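Local coordinates for glycerol-3-phosphate dehydrogenase [NAD(+)] (Dunaliella salina, PDB 6IUY), which probably interconverts dihydroxyacetone phosphate and sn-glycerol 3-phosphate with NAD, in a chain that also carries a haloacid dehalogenase-like phosphatase domain, at residues Cys404-Ile416 with Ser514-Gly527. Residues are numbered along the deposited sequence; the frame is centred on the assembly and turned at random.
With NAD (nicotinamide-adenine-dinucleotide), chain C; 13P (1,3-dihydroxyacetonephosphate), chain D.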
loop_
_atom_site.group_PDB
_atom_site.type_symbol
_atom_site.label_atom_id
_atom_site.label_comp_id
_atom_site.label_asym_id
_atom_site.label_seq_id
_atom_site.Cartn_x
_atom_site.Cartn_y
_atom_site.Cartn_z
ATOM N N CYS A 404 -18.021 9.772 14.618
ATOM C CA CYS A 404 -18.224 9.798 13.175
ATOM C C CYS A 404 -17.253 8.881 12.441
ATOM O O CYS A 404 -16.044 9.094 12.472
ATOM C CB CYS A 404 -18.101 11.228 12.659
ATOM S SG CYS A 404 -18.550 11.429 10.900
ATOM N N SER A 405 -17.806 7.861 11.794
ATOM C CA SER A 405 -17.043 6.979 10.925
ATOM C C SER A 405 -16.815 7.656 9.562
ATOM O O SER A 405 -17.304 8.771 9.340
ATOM C CB SER A 405 -17.792 5.660 10.734
ATOM O OG SER A 405 -18.057 5.040 11.978
ATOM N N VAL A 406 -16.090 6.988 8.659
ATOM C CA VAL A 406 -15.957 7.441 7.276
ATOM C C VAL A 406 -16.111 6.293 6.302
ATOM O O VAL A 406 -15.908 5.118 6.650
ATOM C CB VAL A 406 -14.610 8.111 6.995
ATOM C CG1 VAL A 406 -14.441 9.368 7.854
ATOM C CG2 VAL A 406 -13.445 7.095 7.167
ATOM N N LEU A 407 -16.505 6.636 5.081
ATOM C CA LEU A 407 -16.516 5.670 4.001
ATOM C C LEU A 407 -15.642 6.268 2.916
ATOM O O LEU A 407 -15.985 7.309 2.360
ATOM C CB LEU A 407 -17.934 5.395 3.493
ATOM C CG LEU A 407 -18.195 4.396 2.356
ATOM C CD1 LEU A 407 -19.669 4.055 2.327
ATOM C CD2 LEU A 407 -17.797 4.954 0.999
ATOM N N MET A 408 -14.519 5.615 2.634
ATOM C CA MET A 408 -13.546 6.110 1.650
ATOM C C MET A 408 -13.126 4.989 0.720
ATOM O O MET A 408 -12.816 3.890 1.182
ATOM C CB MET A 408 -12.320 6.680 2.346
ATOM C CG MET A 408 -12.627 7.763 3.337
ATOM S SD MET A 408 -12.772 9.354 2.522
ATOM C CE MET A 408 -14.170 10.071 3.410
ATOM N N GLY A 409 -13.148 5.240 -0.583
ATOM C CA GLY A 409 -12.798 4.208 -1.540
ATOM C C GLY A 409 -12.660 4.785 -2.937
ATOM O O GLY A 409 -12.932 5.971 -3.157
ATOM N N ALA A 410 -12.205 3.966 -3.878
ATOM C CA ALA A 410 -12.140 4.375 -5.275
ATOM C C ALA A 410 -13.556 4.364 -5.830
ATOM O O ALA A 410 -14.046 3.322 -6.289
ATOM C CB ALA A 410 -11.231 3.443 -6.069
ATOM N N ASN A 411 -14.236 5.509 -5.756
ATOM C CA ASN A 411 -15.682 5.520 -5.957
ATOM C C ASN A 411 -16.260 6.561 -6.912
ATOM O O ASN A 411 -17.235 7.225 -6.535
ATOM C CB ASN A 411 -16.409 5.733 -4.619
ATOM C CG ASN A 411 -16.085 4.685 -3.569
ATOM O OD1 ASN A 411 -15.959 3.489 -3.862
ATOM N ND2 ASN A 411 -15.999 5.135 -2.315
ATOM N N ILE A 412 -15.729 6.716 -8.118
ATOM C CA ILE A 412 -16.392 7.592 -9.096
ATOM C C ILE A 412 -17.909 7.290 -9.188
ATOM O O ILE A 412 -18.294 6.197 -9.562
ATOM C CB ILE A 412 -15.774 7.444 -10.502
ATOM C CG1 ILE A 412 -14.256 7.676 -10.467
ATOM C CG2 ILE A 412 -16.504 8.353 -11.511
ATOM C CD1 ILE A 412 -13.832 8.808 -9.600
ATOM N N ALA A 413 -18.756 8.261 -8.859
ATOM C CA ALA A 413 -20.186 8.013 -8.611
ATOM C C ALA A 413 -20.954 7.399 -9.761
ATOM O O ALA A 413 -21.680 6.405 -9.577
ATOM C CB ALA A 413 -20.867 9.308 -8.208
ATOM N N GLY A 414 -20.828 7.998 -10.944
ATOM C CA GLY A 414 -21.663 7.638 -12.081
ATOM C C GLY A 414 -21.668 6.152 -12.360
ATOM O O GLY A 414 -22.707 5.567 -12.675
ATOM N N ASP A 415 -20.495 5.535 -12.231
ATOM C CA ASP A 415 -20.328 4.108 -12.487
ATOM C C ASP A 415 -20.926 3.190 -11.409
ATOM O O ASP A 415 -21.484 2.134 -11.699
ATOM C CB ASP A 415 -18.844 3.819 -12.649
ATOM C CG ASP A 415 -18.261 4.520 -13.851
ATOM O OD1 ASP A 415 -18.882 4.437 -14.939
ATOM O OD2 ASP A 415 -17.205 5.177 -13.707
ATOM N N ILE A 416 -20.777 3.585 -10.162
ATOM C CA ILE A 416 -21.408 2.867 -9.059
ATOM C C ILE A 416 -22.926 3.017 -9.141
ATOM O O ILE A 416 -23.667 2.090 -8.834
ATOM C CB ILE A 416 -20.872 3.378 -7.731
ATOM C CG1 ILE A 416 -19.367 3.099 -7.669
ATOM C CG2 ILE A 416 -21.611 2.765 -6.562
ATOM C CD1 ILE A 416 -18.627 3.905 -6.591
ATOM N N SER A 514 -8.526 0.155 -0.301
ATOM C CA SER A 514 -9.241 0.901 -1.319
ATOM C C SER A 514 -9.183 2.417 -1.121
ATOM O O SER A 514 -9.168 3.163 -2.095
ATOM C CB SER A 514 -10.701 0.440 -1.377
ATOM O OG SER A 514 -11.388 1.144 -2.397
ATOM N N CYS A 515 -9.146 2.871 0.123
ATOM C CA CYS A 515 -9.117 4.308 0.412
ATOM C C CYS A 515 -7.793 4.970 0.035
ATOM O O CYS A 515 -7.724 6.195 -0.077
ATOM C CB CYS A 515 -9.378 4.560 1.903
ATOM S SG CYS A 515 -8.265 3.581 2.993
ATOM N N GLY A 516 -6.743 4.169 -0.143
ATOM C CA GLY A 516 -5.415 4.695 -0.412
ATOM C C GLY A 516 -5.041 4.653 -1.886
ATOM O O GLY A 516 -5.435 5.530 -2.654
ATOM N N VAL A 517 -4.279 3.637 -2.292
ATOM C CA VAL A 517 -3.810 3.575 -3.669
ATOM C C VAL A 517 -4.954 3.424 -4.670
ATOM O O VAL A 517 -4.903 3.995 -5.753
ATOM C CB VAL A 517 -2.808 2.415 -3.888
ATOM C CG1 VAL A 517 -2.283 2.457 -5.296
ATOM C CG2 VAL A 517 -1.648 2.550 -2.944
ATOM N N ALA A 518 -5.988 2.661 -4.333
ATOM C CA ALA A 518 -7.084 2.498 -5.278
ATOM C C ALA A 518 -7.726 3.860 -5.632
ATOM O O ALA A 518 -7.863 4.217 -6.804
ATOM C CB ALA A 518 -8.126 1.532 -4.722
ATOM N N ASP A 519 -8.087 4.633 -4.620
ATOM C CA ASP A 519 -8.753 5.925 -4.833
ATOM C C ASP A 519 -7.870 6.884 -5.634
ATOM O O ASP A 519 -8.344 7.587 -6.525
ATOM C CB ASP A 519 -9.126 6.556 -3.481
ATOM C CG ASP A 519 -10.144 7.693 -3.613
ATOM O OD1 ASP A 519 -10.615 7.956 -4.750
ATOM O OD2 ASP A 519 -10.482 8.319 -2.570
ATOM N N LEU A 520 -6.588 6.930 -5.289
ATOM C CA LEU A 520 -5.661 7.864 -5.923
ATOM C C LEU A 520 -5.566 7.613 -7.435
ATOM O O LEU A 520 -5.462 8.550 -8.248
ATOM C CB LEU A 520 -4.287 7.746 -5.259
ATOM C CG LEU A 520 -3.108 8.468 -5.891
ATOM C CD1 LEU A 520 -3.243 9.965 -5.711
ATOM C CD2 LEU A 520 -1.819 7.972 -5.285
ATOM N N ILE A 521 -5.647 6.340 -7.801
ATOM C CA ILE A 521 -5.514 5.899 -9.184
ATOM C C ILE A 521 -6.771 6.228 -9.994
ATOM O O ILE A 521 -6.700 6.913 -11.025
ATOM C CB ILE A 521 -5.236 4.382 -9.241
ATOM C CG1 ILE A 521 -3.838 4.087 -8.689
ATOM C CG2 ILE A 521 -5.370 3.844 -10.670
ATOM C CD1 ILE A 521 -3.463 2.586 -8.696
ATOM N N ALA A 522 -7.917 5.742 -9.516
ATOM C CA ALA A 522 -9.206 6.028 -10.151
ATOM C C ALA A 522 -9.408 7.513 -10.321
ATOM O O ALA A 522 -9.865 7.960 -11.369
ATOM C CB ALA A 522 -10.363 5.424 -9.342
ATOM N N SER A 523 -9.063 8.294 -9.305
ATOM C CA SER A 523 -9.269 9.740 -9.390
ATOM C C SER A 523 -8.256 10.438 -10.273
ATOM O O SER A 523 -8.538 11.516 -10.831
ATOM C CB SER A 523 -9.246 10.353 -7.993
ATOM O OG SER A 523 -10.191 9.665 -7.192
ATOM N N SER A 524 -7.072 9.841 -10.395
ATOM C CA SER A 524 -6.015 10.399 -11.234
ATOM C C SER A 524 -6.246 10.020 -12.682
ATOM O O SER A 524 -5.784 10.702 -13.579
ATOM C CB SER A 524 -4.636 9.927 -10.756
ATOM O OG SER A 524 -4.389 10.434 -9.456
ATOM N N TYR A 525 -7.002 8.949 -12.920
ATOM C CA TYR A 525 -7.278 8.570 -14.293
ATOM C C TYR A 525 -8.738 8.818 -14.717
ATOM O O TYR A 525 -9.017 8.908 -15.904
ATOM C CB TYR A 525 -6.889 7.094 -14.533
ATOM C CG TYR A 525 -5.378 6.902 -14.653
ATOM C CD1 TYR A 525 -4.568 6.852 -13.520
ATOM C CD2 TYR A 525 -4.761 6.812 -15.905
ATOM C CE1 TYR A 525 -3.182 6.691 -13.632
ATOM C CE2 TYR A 525 -3.389 6.655 -16.019
ATOM C CZ TYR A 525 -2.612 6.590 -14.886
ATOM O OH TYR A 525 -1.255 6.439 -15.012
ATOM N N GLY A 526 -9.665 8.955 -13.777
ATOM C CA GLY A 526 -11.058 9.069 -14.178
ATOM C C GLY A 526 -11.911 10.074 -13.425
ATOM O O GLY A 526 -13.122 10.018 -13.519
ATOM N N GLY A 527 -11.305 10.987 -12.674
ATOM C CA GLY A 527 -12.099 11.846 -11.804
ATOM C C GLY A 527 -12.283 13.254 -12.331
ATOM O O GLY A 527 -11.769 13.614 -13.399
HETATM P PA NAD C . -21.422 17.400 -6.153
HETATM O O1A NAD C . -22.266 16.672 -7.116
HETATM O O2A NAD C . -19.966 17.540 -6.574
HETATM O O5B NAD C . -21.985 18.912 -5.923
HETATM C C5B NAD C . -23.366 19.214 -6.169
HETATM C C4B NAD C . -24.062 19.602 -4.840
HETATM O O4B NAD C . -23.586 20.737 -4.407
HETATM C C3B NAD C . -25.544 19.880 -5.105
HETATM O O3B NAD C . -26.349 18.876 -4.687
HETATM C C2B NAD C . -25.840 21.163 -4.305
HETATM O O2B NAD C . -27.110 20.965 -3.541
HETATM C C1B NAD C . -24.811 21.296 -3.539
HETATM N N9A NAD C . -24.632 22.650 -3.226
HETATM C C8A NAD C . -24.411 23.692 -4.060
HETATM N N7A NAD C . -24.306 24.803 -3.298
HETATM C C5A NAD C . -24.482 24.458 -1.995
HETATM C C6A NAD C . -24.494 25.191 -0.822
HETATM N N6A NAD C . -24.315 26.596 -0.697
HETATM N N1A NAD C . -24.677 24.574 0.353
HETATM C C2A NAD C . -24.865 23.224 0.379
HETATM N N3A NAD C . -24.867 22.504 -0.766
HETATM C C4A NAD C . -24.674 23.127 -1.950
HETATM O O3 NAD C . -21.502 16.619 -4.752
HETATM P PN NAD C . -21.102 15.093 -4.467
HETATM O O1N NAD C . -20.790 14.360 -5.759
HETATM O O2N NAD C . -22.215 14.373 -3.739
HETATM O O5D NAD C . -19.769 15.119 -3.623
HETATM C C5D NAD C . -19.758 15.568 -2.280
HETATM C C4D NAD C . -18.569 14.891 -1.584
HETATM O O4D NAD C . -18.451 13.640 -1.988
HETATM C C3D NAD C . -17.295 15.594 -2.008
HETATM O O3D NAD C . -16.550 15.838 -0.915
HETATM C C2D NAD C . -16.572 14.587 -2.946
HETATM O O2D NAD C . -15.116 14.882 -2.878
HETATM C C1D NAD C . -16.917 13.425 -2.469
HETATM N N1N NAD C . -16.897 12.329 -3.418
HETATM C C2N NAD C . -17.387 12.452 -4.701
HETATM C C3N NAD C . -17.349 11.367 -5.575
HETATM C C7N NAD C . -17.884 11.554 -7.012
HETATM O O7N NAD C . -17.618 10.742 -7.876
HETATM N N7N NAD C . -18.714 12.698 -7.294
HETATM C C4N NAD C . -16.829 10.154 -5.178
HETATM C C5N NAD C . -16.362 10.014 -3.883
HETATM C C6N NAD C . -16.412 11.105 -3.014
HETATM P P 13P D . -13.166 13.704 -8.305
HETATM O O1P 13P D . -12.509 12.541 -7.602
HETATM O O2P 13P D . -14.143 13.112 -9.279
HETATM O O3P 13P D . -12.086 14.484 -9.006
HETATM O O1 13P D . -13.961 14.730 -7.372
HETATM C C1 13P D . -13.890 14.697 -5.965
HETATM C C2 13P D . -14.138 13.277 -5.579
HETATM O O2 13P D . -14.866 12.588 -6.262
HETATM C C3 13P D . -13.488 12.688 -4.360
HETATM O O3 13P D . -13.104 11.355 -4.660
#
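Ser514 OG takes up the backbone N-H of Ala410 in a long but nearly straight hydrogen bond (Ala410 N to Ser514 OG 3.3 Å, 163° at the hydrogen), and a weak bond with Glu423 O holds the same hydroxyl from the neighbouring strand. The example illustrates how a Rossmann-type dehydrogenase builds its active site between two domains: the loop leaving strand 404-408 of the nucleotide-binding sheet packs against helix 514-526 of the C-terminal helical domain. With OG anti to the backbone N of Ser514 (chi1 -178°), the torsion directs the hydroxyl at the loop, to meet the N-H of Ala410.

Small side chains permit the close approach. The Ala410 methyl rests over the helix backbone, its CB 3.5 Å from Ala518 O, and touches the methyls of Ala518 and Ala522. Two residues earlier, Met408 CB meets Cys515 CB at 3.7 Å, while the rest of the methionine chain bends away.

Gly409 O sits over the flat face of the Asp519 carboxylate, 3.3 Å from CG and equally far from OD1 and OD2. The two acceptors do not bond to each other; Lys380 NZ serves both, by a salt bridge to Asp519 OD2 and a weak hydrogen bond to Gly409 O. Lys380 also binds the substrate.

Farther along, the Ile412 side chain reaches Gly526 and Gly527, its CD1 4.1 Å from Gly527 CA, and Gly527 borders the phosphate of dihydroxyacetone phosphate. The loop itself turns to the cofactor, where Ala413 N donates to the nicotinamide carboxamide oxygen O7N at 2.9 Å.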